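Local coordinates for uncharacterized protein (Bacillus subtilis, PDB 5DQV), which acts as a metal-dependent nucleotide pyrophosphohydrolase of the HD-domain family, a helical enzyme that holds a nickel ion, at residues G123-D128 / M176-A181; D133-V138 / E190-Y195. One frame throughout, in Å; residues are numbered along the deposited sequence.

In the fold
Followed from the N terminus, the all-helical chain passes helix 33-50, which carries His35, and helix 54-63, just after which come His64 and Asp65 of the nickel site, and reaches helix 121-132, which adds Asp130. That helix opens contact 1 through 123-128; the turn after it and the start of helix 136-150 open contact 2 through 133-138. Both loops are closed much later by the last long helix, contact 1 at its N-terminal end (176-181) and contact 2 within it (190-195). The segments alternate, so the two closures cross rather than nest. With centres about 17 Å apart, they fasten helix 179-202 to two successive helices, and Met176 CE packs on Ile135 CD1 at 4.2 Å between them.

Contact 1: residues G123-D128 / M176-A181; sequences GKVVQD and MNTDTA
Asp128 meets the residues leading into helix 179-202 with both carboxylate oxygens, a worked example of an acid gripping the backbone. Asn177 N points nearly straight at OD1 of Asp128 (2.7 Å, 172°), on the syn side. Thr178 N takes the syn lone pair of OD2 of Asp128 at 2.7 Å, while OG1 of Thr178 donates to the same oxygen almost along its C-O axis (2.8 Å).

The Asn177 amide adds a second group: ND2 reaches OE1 of Gln127 at 2.7 Å, on a lone pair in the carbonyl plane, the two amides nearly coplanar; weaker bonds run from ND2 to Asp128 OD1 and Lys124 O.

Carbon contacts fill in: Lys124 CB lies 3.6 Å from Asn177 CB before the extended chain leads off, and the Ala181 methyl lies against Asp128 CB and OD2 alike.

Thr178 is the helix N-cap: with chi1 at 62°, its OG1 can accept from Ala181 N while donating to Asp128. With an alanine in place of the aspartate, two backbone N-H groups and the cap hydroxyl would probably lose this acceptor and the turn shift. Gripped by these three donors beside the helix N terminus, the buried carboxylate is probably kept charged.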
# COMPACT_ATOMS: atom_id res chain seq x y z
N GLY A 123 -9.81 1.58 27.98
CA GLY A 123 -10.27 1.03 26.71
C GLY A 123 -10.34 2.09 25.61
O GLY A 123 -9.98 1.84 24.48
N LYS A 124 -10.75 3.30 25.98
CA LYS A 124 -10.82 4.41 25.03
C LYS A 124 -9.43 4.80 24.56
O LYS A 124 -9.24 5.11 23.38
CB LYS A 124 -11.54 5.59 25.64
CG LYS A 124 -13.03 5.40 25.72
CD LYS A 124 -13.70 6.45 26.55
CE LYS A 124 -15.26 6.33 26.46
NZ LYS A 124 -15.82 7.38 27.32
N VAL A 125 -8.44 4.75 25.47
CA VAL A 125 -7.07 5.03 25.08
C VAL A 125 -6.56 3.98 24.05
O VAL A 125 -5.98 4.33 23.05
CB VAL A 125 -6.14 5.13 26.32
CG1 VAL A 125 -4.66 5.13 25.93
CG2 VAL A 125 -6.48 6.39 27.17
N VAL A 126 -6.76 2.70 24.34
CA VAL A 126 -6.35 1.62 23.43
C VAL A 126 -7.04 1.74 22.08
O VAL A 126 -6.40 1.55 21.01
CB VAL A 126 -6.58 0.25 24.06
CG1 VAL A 126 -6.24 -0.88 23.08
CG2 VAL A 126 -5.74 0.10 25.41
N GLN A 127 -8.33 2.03 22.12
CA GLN A 127 -9.12 2.14 20.90
C GLN A 127 -8.56 3.24 20.03
O GLN A 127 -8.35 3.06 18.83
CB GLN A 127 -10.61 2.38 21.25
CG GLN A 127 -11.52 2.53 20.05
CD GLN A 127 -12.98 2.64 20.42
OE1 GLN A 127 -13.41 3.62 21.04
NE2 GLN A 127 -13.74 1.62 20.08
N ASP A 128 -8.27 4.39 20.64
CA ASP A 128 -7.69 5.54 19.96
C ASP A 128 -6.35 5.22 19.29
O ASP A 128 -6.11 5.56 18.15
CB ASP A 128 -7.50 6.70 20.96
CG ASP A 128 -8.81 7.46 21.30
OD1 ASP A 128 -9.90 7.14 20.75
OD2 ASP A 128 -8.72 8.41 22.12
N MET A 176 -12.46 9.62 17.60
CA MET A 176 -11.42 9.59 18.62
C MET A 176 -12.06 9.97 19.94
O MET A 176 -12.88 10.93 20.02
CB MET A 176 -10.28 10.54 18.23
CG MET A 176 -9.50 10.09 16.99
SD MET A 176 -8.48 8.59 17.27
CE MET A 176 -8.25 8.28 15.53
N ASN A 177 -11.69 9.20 20.98
CA ASN A 177 -12.16 9.39 22.31
C ASN A 177 -11.44 10.52 23.11
O ASN A 177 -12.09 11.32 23.77
CB ASN A 177 -12.05 8.07 23.09
CG ASN A 177 -12.91 6.97 22.48
OD1 ASN A 177 -14.16 7.04 22.51
ND2 ASN A 177 -12.24 5.89 22.01
N THR A 178 -10.11 10.55 23.07
CA THR A 178 -9.36 11.41 23.99
C THR A 178 -8.90 12.67 23.28
O THR A 178 -8.73 12.67 22.05
CB THR A 178 -8.13 10.67 24.59
OG1 THR A 178 -7.22 10.29 23.55
CG2 THR A 178 -8.57 9.39 25.33
N ASP A 179 -8.72 13.74 24.06
CA ASP A 179 -8.13 14.97 23.59
C ASP A 179 -6.74 14.72 22.98
O ASP A 179 -6.45 15.25 21.90
CB ASP A 179 -8.04 16.00 24.73
CG ASP A 179 -9.42 16.53 25.15
OD1 ASP A 179 -10.39 16.34 24.37
OD2 ASP A 179 -9.52 17.14 26.24
N THR A 180 -5.92 13.90 23.65
CA THR A 180 -4.58 13.63 23.17
C THR A 180 -4.62 12.96 21.80
O THR A 180 -3.92 13.37 20.86
CB THR A 180 -3.77 12.77 24.16
OG1 THR A 180 -3.71 13.45 25.42
CG2 THR A 180 -2.32 12.54 23.62
N ALA A 181 -5.44 11.92 21.68
CA ALA A 181 -5.60 11.22 20.40
C ALA A 181 -6.17 12.12 19.32
O ALA A 181 -5.75 12.04 18.16
CB ALA A 181 -6.49 9.96 20.57

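Contact 2: residues D133-V138 / E190-Y195; sequences DAIGAV and EFMLQY
Ile135 is where the turn after helix 121-132 first bears on the last long helix, and the partner is Met192. The methionine crosses the isoleucine at about a right angle and touches it with its end: CE of Met192 presses on CG2 of Ile135 at 3.4 Å, tighter than usual van der Waals contact, and lies 3.6 Å from Ile135 CB. A bend at the last torsion (chi3 45°), after a chain extended through chi1 and chi2, turns that methyl onto the CB-CG2 side of the isoleucine.

Gly136 follows, and here the main chain forms the surface. Its CA and that of Met192, 5.2 Å apart, are the closest such pair across the contact; SD of Met192 stands 4.0 Å from Gly136 N, and CD2 of Phe191 lies 4.2 Å from Gly136 C. A positive phi of 79° suits a residue without a side chain at this turn.

Ala137 then meets the Phe191 ring: CD2 of Phe191 is 3.7 Å from Ala137 N, and CE2 is 3.8 Å from Ala137 CB.

The result is apolar packing of a helix start against the body of another helix. At the head of the segment, Asp133 hydrogen-bonds His35 of the nickel site and pairs with Arg38 and Arg142, so it is probably a second-shell residue. Leu172 and Ala185 also touch Ile135, and Ile140 touches Phe191. At the dimer interface, Ala137 O bonds to Tyr195 OH of the second subunit, reciprocated by Tyr195 of this chain, so helix 136-150 of each chain meets helix 179-202 of the other.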
# COMPACT_ATOMS: atom_id res chain seq x y z
N ASP A 133 -3.32 4.07 14.26
CA ASP A 133 -2.42 3.25 13.44
C ASP A 133 -3.05 2.95 12.06
O ASP A 133 -2.39 2.46 11.18
CB ASP A 133 -2.06 1.94 14.18
CG ASP A 133 -0.91 1.19 13.55
OD1 ASP A 133 0.19 1.75 13.52
OD2 ASP A 133 -1.09 0.01 13.12
N ALA A 134 -4.34 3.28 11.87
CA ALA A 134 -5.07 3.00 10.65
C ALA A 134 -5.15 4.26 9.75
O ALA A 134 -5.75 4.21 8.68
CB ALA A 134 -6.50 2.47 10.97
N ILE A 135 -4.57 5.37 10.21
CA ILE A 135 -4.57 6.61 9.45
C ILE A 135 -3.13 7.15 9.35
O ILE A 135 -2.20 6.57 9.91
CB ILE A 135 -5.54 7.69 10.02
CG1 ILE A 135 -5.21 8.10 11.46
CG2 ILE A 135 -7.02 7.20 9.95
CD1 ILE A 135 -6.10 9.24 12.00
N GLY A 136 -2.95 8.21 8.58
CA GLY A 136 -1.65 8.87 8.43
C GLY A 136 -0.84 8.05 7.46
O GLY A 136 -1.37 7.23 6.77
N ALA A 137 0.47 8.30 7.40
CA ALA A 137 1.35 7.55 6.50
C ALA A 137 1.29 6.06 6.78
O ALA A 137 1.26 5.25 5.84
CB ALA A 137 2.82 8.06 6.61
N VAL A 138 1.24 5.71 8.06
CA VAL A 138 1.16 4.30 8.39
C VAL A 138 -0.19 3.70 7.96
O VAL A 138 -0.24 2.58 7.40
CB VAL A 138 1.52 4.00 9.90
CG1 VAL A 138 0.71 4.80 10.80
CG2 VAL A 138 1.29 2.55 10.22
N GLU A 190 -4.83 14.92 8.16
CA GLU A 190 -4.46 15.90 7.15
C GLU A 190 -3.43 15.34 6.16
O GLU A 190 -3.45 15.66 4.96
CB GLU A 190 -3.93 17.17 7.77
CG GLU A 190 -5.04 17.98 8.43
CD GLU A 190 -6.18 18.32 7.45
OE1 GLU A 190 -5.88 18.62 6.25
OE2 GLU A 190 -7.35 18.29 7.90
N PHE A 191 -2.49 14.57 6.67
CA PHE A 191 -1.49 13.96 5.76
C PHE A 191 -2.21 12.99 4.77
O PHE A 191 -1.91 12.92 3.58
CB PHE A 191 -0.39 13.21 6.55
CG PHE A 191 0.66 12.64 5.65
CD1 PHE A 191 1.61 13.46 5.10
CD2 PHE A 191 0.58 11.33 5.25
CE1 PHE A 191 2.54 12.95 4.23
CE2 PHE A 191 1.49 10.81 4.36
CZ PHE A 191 2.47 11.60 3.85
N MET A 192 -3.14 12.21 5.29
CA MET A 192 -3.90 11.28 4.46
C MET A 192 -4.72 12.08 3.39
O MET A 192 -4.76 11.70 2.25
CB MET A 192 -4.82 10.47 5.37
CG MET A 192 -5.44 9.26 4.79
SD MET A 192 -6.13 8.08 6.11
CE MET A 192 -7.00 9.25 7.18
N LEU A 193 -5.26 13.24 3.75
CA LEU A 193 -5.92 14.11 2.78
C LEU A 193 -4.92 14.61 1.71
O LEU A 193 -5.25 14.63 0.53
CB LEU A 193 -6.60 15.27 3.46
CG LEU A 193 -7.93 14.92 4.17
CD1 LEU A 193 -8.49 16.13 4.95
CD2 LEU A 193 -8.96 14.46 3.13
N GLN A 194 -3.70 14.98 2.11
CA GLN A 194 -2.68 15.33 1.13
C GLN A 194 -2.34 14.19 0.17
O GLN A 194 -2.14 14.42 -1.05
CB GLN A 194 -1.45 15.94 1.83
CG GLN A 194 -1.80 17.29 2.50
CD GLN A 194 -2.42 18.35 1.50
OE1 GLN A 194 -1.86 18.63 0.44
NE2 GLN A 194 -3.63 18.89 1.86
N TYR A 195 -2.34 12.96 0.68
CA TYR A 195 -2.03 11.74 -0.10
C TYR A 195 -3.13 11.52 -1.17
O TYR A 195 -2.85 11.33 -2.35
CB TYR A 195 -1.87 10.52 0.81
CG TYR A 195 -1.52 9.32 0.00
CD1 TYR A 195 -2.53 8.57 -0.59
CD2 TYR A 195 -0.21 8.98 -0.26
CE1 TYR A 195 -2.23 7.50 -1.38
CE2 TYR A 195 0.09 7.90 -1.08
CZ TYR A 195 -0.97 7.18 -1.63
OH TYR A 195 -0.78 6.10 -2.47